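Local coordinates for protein PmoD (Methylocystis sp. ATCC 49242, PDB 6CPD) that binds copper through a periplasmic cupredoxin-like domain and is probably involved in copper handling in methane- and ammonia-oxidising bacteria, at residues L55-I60 with G107-T112; I59-L64 with L78-L83. All blocks are in the same frame, centred on the assembly; numbering follows the deposited sequence.

Contact 1 of 2, residues L55-I60 with G107-T112; sequences LELRII and GLVTLT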
ATOM      1  N   LEU B  55      -1.485  17.634  10.915  1.00 40.47           N
ATOM      2  CA  LEU B  55      -0.692  16.584  10.306  1.00 35.28           C
ATOM      3  C   LEU B  55       0.596  17.181   9.733  1.00 36.89           C
ATOM      4  O   LEU B  55       0.577  18.109   8.922  1.00 39.68           O
ATOM      5  CB  LEU B  55      -1.522  15.875   9.236  1.00 35.80           C
ATOM      6  CG  LEU B  55      -0.988  14.675   8.458  1.00 38.04           C
ATOM      7  CD1 LEU B  55      -2.175  13.907   7.891  1.00 44.03           C
ATOM      8  CD2 LEU B  55      -0.063  15.105   7.331  1.00 43.58           C
ATOM      9  N   GLU B  56       1.722  16.646  10.175  1.00 37.57           N
ATOM     10  CA  GLU B  56       3.023  17.112   9.723  1.00 34.08           C
ATOM     11  C   GLU B  56       3.688  16.024   8.885  1.00 34.04           C
ATOM     12  O   GLU B  56       3.545  14.833   9.178  1.00 33.11           O
ATOM     13  CB  GLU B  56       3.897  17.476  10.920  1.00 37.87           C
ATOM     14  CG  GLU B  56       5.359  17.710  10.582  1.00 36.06           C
ATOM     15  CD  GLU B  56       6.246  17.828  11.816  1.00 49.56           C
ATOM     16  OE1 GLU B  56       5.806  17.438  12.919  1.00 50.15           O
ATOM     17  OE2 GLU B  56       7.398  18.301  11.677  1.00 55.45           O
ATOM     18  N   LEU B  57       4.403  16.418   7.838  1.00 31.17           N
ATOM     19  CA  LEU B  57       5.143  15.438   7.043  1.00 30.63           C
ATOM     20  C   LEU B  57       6.604  15.851   6.940  1.00 31.57           C
ATOM     21  O   LEU B  57       6.908  16.987   6.590  1.00 32.11           O
ATOM     22  CB  LEU B  57       4.543  15.290   5.634  1.00 31.90           C
ATOM     23  CG  LEU B  57       5.377  14.456   4.641  1.00 35.36           C
ATOM     24  CD1 LEU B  57       5.394  12.953   4.973  1.00 32.11           C
ATOM     25  CD2 LEU B  57       4.926  14.691   3.195  1.00 34.81           C
ATOM     26  N   ARG B  58       7.495  14.925   7.255  1.00 27.58           N
ATOM     27  CA  ARG B  58       8.914  15.120   7.019  1.00 29.68           C
ATOM     28  C   ARG B  58       9.479  13.916   6.307  1.00 33.00           C
ATOM     29  O   ARG B  58       9.365  12.792   6.791  1.00 36.34           O
ATOM     30  CB  ARG B  58       9.654  15.386   8.326  1.00 29.12           C
ATOM     31  CG  ARG B  58      11.161  15.548   8.124  1.00 31.75           C
ATOM     32  CD  ARG B  58      11.893  15.678   9.430  1.00 41.18           C
ATOM     33  NE  ARG B  58      11.862  17.064   9.887  1.00 54.63           N
ATOM     34  CZ  ARG B  58      11.747  17.439  11.150  1.00 59.85           C
ATOM     35  NH1 ARG B  58      11.623  16.528  12.096  1.00 67.13           N
ATOM     36  NH2 ARG B  58      11.737  18.723  11.460  1.00 57.49           N
ATOM     37  N   ILE B  59      10.085  14.139   5.150  1.00 32.71           N
ATOM     38  CA  ILE B  59      10.739  13.033   4.461  1.00 30.49           C
ATOM     39  C   ILE B  59      12.236  13.142   4.717  1.00 31.30           C
ATOM     40  O   ILE B  59      12.839  14.184   4.474  1.00 32.01           O
ATOM     41  CB  ILE B  59      10.435  13.048   2.952  1.00 32.88           C
ATOM     42  CG1 ILE B  59       8.935  12.866   2.719  1.00 34.73           C
ATOM     43  CG2 ILE B  59      11.233  11.941   2.222  1.00 32.51           C
ATOM     44  CD1 ILE B  59       8.540  12.932   1.246  1.00 37.80           C
ATOM     45  N   ILE B  60      12.821  12.079   5.253  1.00 28.00           N
ATOM     46  CA  ILE B  60      14.255  12.074   5.547  1.00 29.71           C
ATOM     47  C   ILE B  60      14.987  10.990   4.777  1.00 28.14           C
ATOM     48  O   ILE B  60      14.406   9.967   4.385  1.00 27.91           O
ATOM     49  CB  ILE B  60      14.546  11.842   7.049  1.00 29.57           C
ATOM     50  CG1 ILE B  60      13.997  10.475   7.485  1.00 27.65           C
ATOM     51  CG2 ILE B  60      13.939  12.958   7.907  1.00 31.87           C
ATOM     52  CD1 ILE B  60      14.436  10.059   8.875  1.00 30.82           C
ATOM     53  N   GLY B 107       9.231   8.576   5.035  1.00 28.39           N
ATOM     54  CA  GLY B 107       8.278   9.648   5.232  1.00 27.80           C
ATOM     55  C   GLY B 107       7.760   9.530   6.654  1.00 32.14           C
ATOM     56  O   GLY B 107       7.217   8.494   7.040  1.00 32.80           O
ATOM     57  N   LEU B 108       7.973  10.576   7.445  1.00 30.54           N
ATOM     58  CA  LEU B 108       7.479  10.617   8.817  1.00 31.13           C
ATOM     59  C   LEU B 108       6.210  11.445   8.894  1.00 31.44           C
ATOM     60  O   LEU B 108       6.255  12.657   8.691  1.00 33.44           O
ATOM     61  CB  LEU B 108       8.521  11.213   9.757  1.00 32.12           C
ATOM     62  CG  LEU B 108       9.853  10.489   9.799  1.00 38.97           C
ATOM     63  CD1 LEU B 108      10.864  11.273  10.634  1.00 40.78           C
ATOM     64  CD2 LEU B 108       9.617   9.117  10.370  1.00 40.79           C
ATOM     65  N   VAL B 109       5.091  10.801   9.186  1.00 27.75           N
ATOM     66  CA  VAL B 109       3.820  11.504   9.310  1.00 26.22           C
ATOM     67  C   VAL B 109       3.499  11.643  10.787  1.00 33.35           C
ATOM     68  O   VAL B 109       3.370  10.653  11.502  1.00 33.33           O
ATOM     69  CB  VAL B 109       2.662  10.772   8.609  1.00 30.73           C
ATOM     70  CG1 VAL B 109       1.365  11.563   8.777  1.00 29.37           C
ATOM     71  CG2 VAL B 109       2.976  10.541   7.128  1.00 32.19           C
ATOM     72  N   THR B 110       3.387  12.874  11.251  1.00 31.37           N
ATOM     73  CA  THR B 110       3.121  13.103  12.653  1.00 31.67           C
ATOM     74  C   THR B 110       1.743  13.713  12.828  1.00 37.12           C
ATOM     75  O   THR B 110       1.448  14.758  12.254  1.00 36.89           O
ATOM     76  CB  THR B 110       4.181  14.026  13.276  1.00 35.26           C
ATOM     77  OG1 THR B 110       5.486  13.512  12.982  1.00 35.13           O
ATOM     78  CG2 THR B 110       3.989  14.122  14.793  1.00 36.54           C
ATOM     79  N   LEU B 111       0.902  13.044  13.611  1.00 38.99           N
ATOM     80  CA  LEU B 111      -0.418  13.559  13.929  1.00 44.01           C
ATOM     81  C   LEU B 111      -0.453  14.105  15.333  1.00 45.38           C
ATOM     82  O   LEU B 111       0.111  13.523  16.254  1.00 46.17           O
ATOM     83  CB  LEU B 111      -1.492  12.487  13.814  1.00 52.50           C
ATOM     84  CG  LEU B 111      -1.973  11.984  12.468  1.00 60.92           C
ATOM     85  CD1 LEU B 111      -3.135  11.087  12.777  1.00 64.68           C
ATOM     86  CD2 LEU B 111      -2.408  13.136  11.581  1.00 68.62           C
ATOM     87  N   THR B 112      -1.170  15.196  15.511  1.00 44.48           N
ATOM     88  CA  THR B 112      -1.361  15.691  16.845  1.00 49.83           C
ATOM     89  C   THR B 112      -2.794  15.376  17.243  1.00 55.67           C
ATOM     90  O   THR B 112      -3.738  15.923  16.667  1.00 53.79           O
ATOM     91  CB  THR B 112      -1.103  17.208  16.942  1.00 50.53           C
ATOM     92  OG1 THR B 112       0.179  17.522  16.382  1.00 48.65           O
ATOM     93  CG2 THR B 112      -1.162  17.656  18.389  1.00 52.67           C
TER
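Glu56 and Thr110, and two residues further along Arg58 and Leu108, are the hydrogen-bonded pairs of an antiparallel ladder, each closed by two backbone bonds. Glu56 N reaches Thr110 O at 2.8 Å, and Leu108 N meets Arg58 O at 2.7 Å; Thr110 N and Arg58 N give the return bonds. Weaker CA-H...O contacts come between them, among them Val109 CA to Glu56 O at 3.3 Å.

Apolar contacts gather on the face of Leu55, Leu57, Ile59, Val109 and Leu111. Leu111 CD2 lies 3.7 Å from Leu55 CB and also meets Leu55 CG and CD1. With its CG turned opposite the backbone N (chi1 -177°), Leu55 also brings this carbon to 3.9 Å from Val109 CG1. The other valine methyl, CG2, receives Leu57 CD1 at 4.0 Å, while Ile59 CG1 rests on the bare CA of Gly107. Ile45, Phe43 and Met41 of strand 37-45 pack against this face, as expected where two sheets of a cupredoxin-type sandwich meet.

The other face is mixed: Leu108 CD1 touches Ile60 CD1, and beside them lie the polar side chains of Glu56, Arg58 and Thr110. Glu56 and Thr110 run side by side in the same direction, OE1 of the glutamate 3.8 Å from the threonine CB, but their polar ends are engaged by His82 and Thr120 respectively. Glu56 OE2 also sits 4.3 Å above one face of the Arg58 guanidinium, towards its rim.

The chemistry is therefore divided: main-chain bonds fix the register, leucine, isoleucine and valine side chains pack on the face turned to strand 37-45, and on the other face, beside Leu108, Glu56 is engaged by His82 of strand 79-86 and Arg58 by a salt bridge from NH2 to Glu72 of helix 72-77.

Contact 2 of 2, residues I59-L64 with L78-L83; sequences IIRDPL and LTELHL
Arg61 folds its side chain over the carbonyl of Leu78, and can be followed atom by atom. CB is the first to approach, 3.8 Å from Leu78 O, the same oxygen that accepts a hydrogen bond from Arg61 N. CG and CD then run past Glu80, each 3.7 Å from its OE2. A bend at chi3 (-77°) brings the head group back, placing Leu78 O 3.4 Å above the guanidinium plane and over its centre. At the tip, NH1 forms a salt bridge with Glu80 OE2 at 3.0 Å. The carboxylate oxygen lies in the guanidinium plane; the nitrogen meets it from well above the carboxylate plane, and the two flat groups stand 82° apart. NH2 bonds to Ala77 O, and two waters, one on NH1 and one on NH2, link the head group to Thr79 O.

Next to this polar cluster the strands form a classic beta bulge. Glu80 and Leu81 both face Ile59, whose O takes a bond of 2.8 Å from Glu80 N and a weak one from Leu81 N. Apolar contacts flank it: Ile59 CD1 meets Leu81 CD2, Ile60 CB packs on Leu78 CB, and Pro63 crosses Leu78 at about a right angle, with CG 4.0 Å from CD1.

Leu78 O thus serves both the backbone and the guanidinium face of one arginine. Glu80, which also uses OE1 to bind His97, probably offsets the arginine's charge and helps to hold it across the bulge, where the chain returns from the helix 72-77 into the sheet.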
ATOM      1  N   ILE B  59      10.085  14.139   5.150  1.00 32.71           N
ATOM      2  CA  ILE B  59      10.739  13.033   4.461  1.00 30.49           C
ATOM      3  C   ILE B  59      12.236  13.142   4.717  1.00 31.30           C
ATOM      4  O   ILE B  59      12.839  14.184   4.474  1.00 32.01           O
ATOM      5  CB  ILE B  59      10.435  13.048   2.952  1.00 32.88           C
ATOM      6  CG1 ILE B  59       8.935  12.866   2.719  1.00 34.73           C
ATOM      7  CG2 ILE B  59      11.233  11.941   2.222  1.00 32.51           C
ATOM      8  CD1 ILE B  59       8.540  12.932   1.246  1.00 37.80           C
ATOM      9  N   ILE B  60      12.821  12.079   5.253  1.00 28.00           N
ATOM     10  CA  ILE B  60      14.255  12.074   5.547  1.00 29.71           C
ATOM     11  C   ILE B  60      14.987  10.990   4.777  1.00 28.14           C
ATOM     12  O   ILE B  60      14.406   9.967   4.385  1.00 27.91           O
ATOM     13  CB  ILE B  60      14.546  11.842   7.049  1.00 29.57           C
ATOM     14  CG1 ILE B  60      13.997  10.475   7.485  1.00 27.65           C
ATOM     15  CG2 ILE B  60      13.939  12.958   7.907  1.00 31.87           C
ATOM     16  CD1 ILE B  60      14.436  10.059   8.875  1.00 30.82           C
ATOM     17  N   ARG B  61      16.274  11.225   4.565  1.00 32.07           N
ATOM     18  CA  ARG B  61      17.175  10.164   4.160  1.00 31.16           C
ATOM     19  C   ARG B  61      17.221   9.177   5.317  1.00 31.50           C
ATOM     20  O   ARG B  61      17.301   9.574   6.483  1.00 35.24           O
ATOM     21  CB  ARG B  61      18.568  10.737   3.828  1.00 27.50           C
ATOM     22  CG  ARG B  61      18.490  11.739   2.669  1.00 31.10           C
ATOM     23  CD  ARG B  61      19.778  12.491   2.418  1.00 38.38           C
ATOM     24  NE  ARG B  61      20.021  13.563   3.382  1.00 40.30           N
ATOM     25  CZ  ARG B  61      19.516  14.792   3.303  1.00 46.15           C
ATOM     26  NH1 ARG B  61      18.708  15.133   2.304  1.00 45.30           N
ATOM     27  NH2 ARG B  61      19.822  15.691   4.232  1.00 45.94           N
ATOM     28  N   ASP B  62      17.124   7.892   4.997  1.00 28.53           N
ATOM     29  CA  ASP B  62      17.118   6.843   6.003  1.00 27.34           C
ATOM     30  C   ASP B  62      18.545   6.665   6.549  1.00 26.63           C
ATOM     31  O   ASP B  62      19.440   6.320   5.791  1.00 31.43           O
ATOM     32  CB  ASP B  62      16.611   5.530   5.392  1.00 28.02           C
ATOM     33  CG  ASP B  62      16.303   4.458   6.448  1.00 35.29           C
ATOM     34  OD1 ASP B  62      16.856   4.523   7.574  1.00 32.04           O
ATOM     35  OD2 ASP B  62      15.506   3.539   6.139  1.00 35.92           O
ATOM     36  N   PRO B  63      18.770   6.933   7.851  1.00 28.24           N
ATOM     37  CA  PRO B  63      20.144   6.768   8.359  1.00 25.22           C
ATOM     38  C   PRO B  63      20.504   5.318   8.683  1.00 28.64           C
ATOM     39  O   PRO B  63      21.652   5.061   9.062  1.00 27.30           O
ATOM     40  CB  PRO B  63      20.142   7.616   9.641  1.00 32.97           C
ATOM     41  CG  PRO B  63      18.717   7.487  10.154  1.00 31.41           C
ATOM     42  CD  PRO B  63      17.846   7.438   8.890  1.00 29.98           C
ATOM     43  N   LEU B  64      19.536   4.400   8.572  1.00 27.32           N
ATOM     44  CA  LEU B  64      19.763   2.987   8.903  1.00 31.27           C
ATOM     45  C   LEU B  64      20.306   2.784  10.312  1.00 37.80           C
ATOM     46  O   LEU B  64      21.275   2.055  10.525  1.00 38.97           O
ATOM     47  CB  LEU B  64      20.712   2.327   7.914  1.00 35.56           C
ATOM     48  CG  LEU B  64      20.226   2.444   6.481  1.00 43.35           C
ATOM     49  CD1 LEU B  64      21.162   1.652   5.608  1.00 47.49           C
ATOM     50  CD2 LEU B  64      18.776   1.970   6.356  1.00 38.67           C
ATOM     51  N   LEU B  78      18.976  15.359   8.162  1.00 39.78           N
ATOM     52  CA  LEU B  78      18.556  14.269   7.281  1.00 41.69           C
ATOM     53  C   LEU B  78      17.428  14.646   6.311  1.00 40.94           C
ATOM     54  O   LEU B  78      17.028  13.834   5.473  1.00 33.07           O
ATOM     55  CB  LEU B  78      18.102  13.079   8.139  1.00 36.68           C
ATOM     56  CG  LEU B  78      19.154  12.448   9.059  1.00 38.66           C
ATOM     57  CD1 LEU B  78      18.521  11.445  10.022  1.00 37.16           C
ATOM     58  CD2 LEU B  78      20.191  11.757   8.189  1.00 36.92           C
ATOM     59  N   THR B  79      16.925  15.875   6.399  1.00 39.73           N
ATOM     60  CA  THR B  79      15.634  16.182   5.758  1.00 39.50           C
ATOM     61  C   THR B  79      15.697  16.484   4.263  1.00 40.38           C
ATOM     62  O   THR B  79      16.475  17.329   3.823  1.00 43.24           O
ATOM     63  CB  THR B  79      14.958  17.358   6.473  1.00 43.19           C
ATOM     64  OG1 THR B  79      14.527  16.914   7.764  1.00 41.74           O
ATOM     65  CG2 THR B  79      13.740  17.868   5.680  1.00 36.43           C
ATOM     66  N   GLU B  80      14.860  15.782   3.495  1.00 38.36           N
ATOM     67  CA  GLU B  80      14.671  16.042   2.062  1.00 38.90           C
ATOM     68  C   GLU B  80      13.573  17.054   1.842  1.00 37.64           C
ATOM     69  O   GLU B  80      13.668  17.919   0.977  1.00 35.92           O
ATOM     70  CB  GLU B  80      14.303  14.771   1.296  1.00 36.11           C
ATOM     71  CG  GLU B  80      15.444  13.853   1.019  1.00 48.60           C
ATOM     72  CD  GLU B  80      16.359  14.360  -0.089  1.00 55.34           C
ATOM     73  OE1 GLU B  80      15.913  15.183  -0.921  1.00 55.50           O
ATOM     74  OE2 GLU B  80      17.525  13.911  -0.125  1.00 58.63           O
ATOM     75  N   LEU B  81      12.496  16.898   2.602  1.00 36.53           N
ATOM     76  CA  LEU B  81      11.370  17.808   2.495  1.00 40.49           C
ATOM     77  C   LEU B  81      10.640  17.874   3.822  1.00 35.52           C
ATOM     78  O   LEU B  81      10.559  16.878   4.531  1.00 32.46           O
ATOM     79  CB  LEU B  81      10.438  17.329   1.373  1.00 44.65           C
ATOM     80  CG  LEU B  81       8.984  17.780   1.249  1.00 54.46           C
ATOM     81  CD1 LEU B  81       8.587  17.748  -0.210  1.00 58.80           C
ATOM     82  CD2 LEU B  81       8.056  16.869   2.051  1.00 52.56           C
ATOM     83  N   HIS B  82      10.083  19.034   4.141  1.00 37.07           N
ATOM     84  CA  HIS B  82       9.360  19.205   5.396  1.00 36.72           C
ATOM     85  C   HIS B  82       8.134  20.084   5.219  1.00 39.11           C
ATOM     86  O   HIS B  82       8.248  21.225   4.796  1.00 40.79           O
ATOM     87  CB  HIS B  82      10.267  19.802   6.474  1.00 42.70           C
ATOM     88  CG  HIS B  82       9.622  19.874   7.821  1.00 50.56           C
ATOM     89  ND1 HIS B  82       9.882  20.883   8.720  1.00 61.13           N
ATOM     90  CD2 HIS B  82       8.721  19.058   8.422  1.00 48.70           C
ATOM     91  CE1 HIS B  82       9.165  20.693   9.815  1.00 62.11           C
ATOM     92  NE2 HIS B  82       8.455  19.588   9.659  1.00 52.60           N
ATOM     93  N   LEU B  83       6.959  19.535   5.521  1.00 38.43           N
ATOM     94  CA  LEU B  83       5.737  20.326   5.571  1.00 42.74           C
ATOM     95  C   LEU B  83       5.268  20.487   7.009  1.00 42.20           C
ATOM     96  O   LEU B  83       4.910  19.502   7.651  1.00 41.02           O
ATOM     97  CB  LEU B  83       4.612  19.685   4.761  1.00 43.09           C
ATOM     98  CG  LEU B  83       4.735  19.312   3.295  1.00 50.74           C
ATOM     99  CD1 LEU B  83       3.342  18.875   2.854  1.00 52.24           C
ATOM    100  CD2 LEU B  83       5.240  20.476   2.455  1.00 60.47           C
TER
HETATM  101  O   HOH W   1      18.546  18.009   1.581  1.00 52.74           O
HETATM  102  O   HOH W   2      19.236  18.520   3.941  1.00 53.06           O

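Overall arrangement
Both contacts belong to one mixed sheet and share strand 55-61, which has strand 103-112 along one edge and strand 79-86 along the other. The centre of contact 1 lies about 6 Å from the centre of the chain, and that of contact 2 about 10 Å; their centres are 10 Å apart. Along the sequence, 78-83 comes soon after 59-64, by way of the helix 72-77, whereas 107-112 arrives later. Ile59 and Ile60 take part in both, and a probable hydrogen bond between Glu56 and His82 joins them further. Strand 55-61 is thereby held along both of its edges, giving a continuous wall to a cupredoxin-like fold whose copper(I) ion, bound by Met7 and Met9, lies about 13 Å from the Val109 side chain.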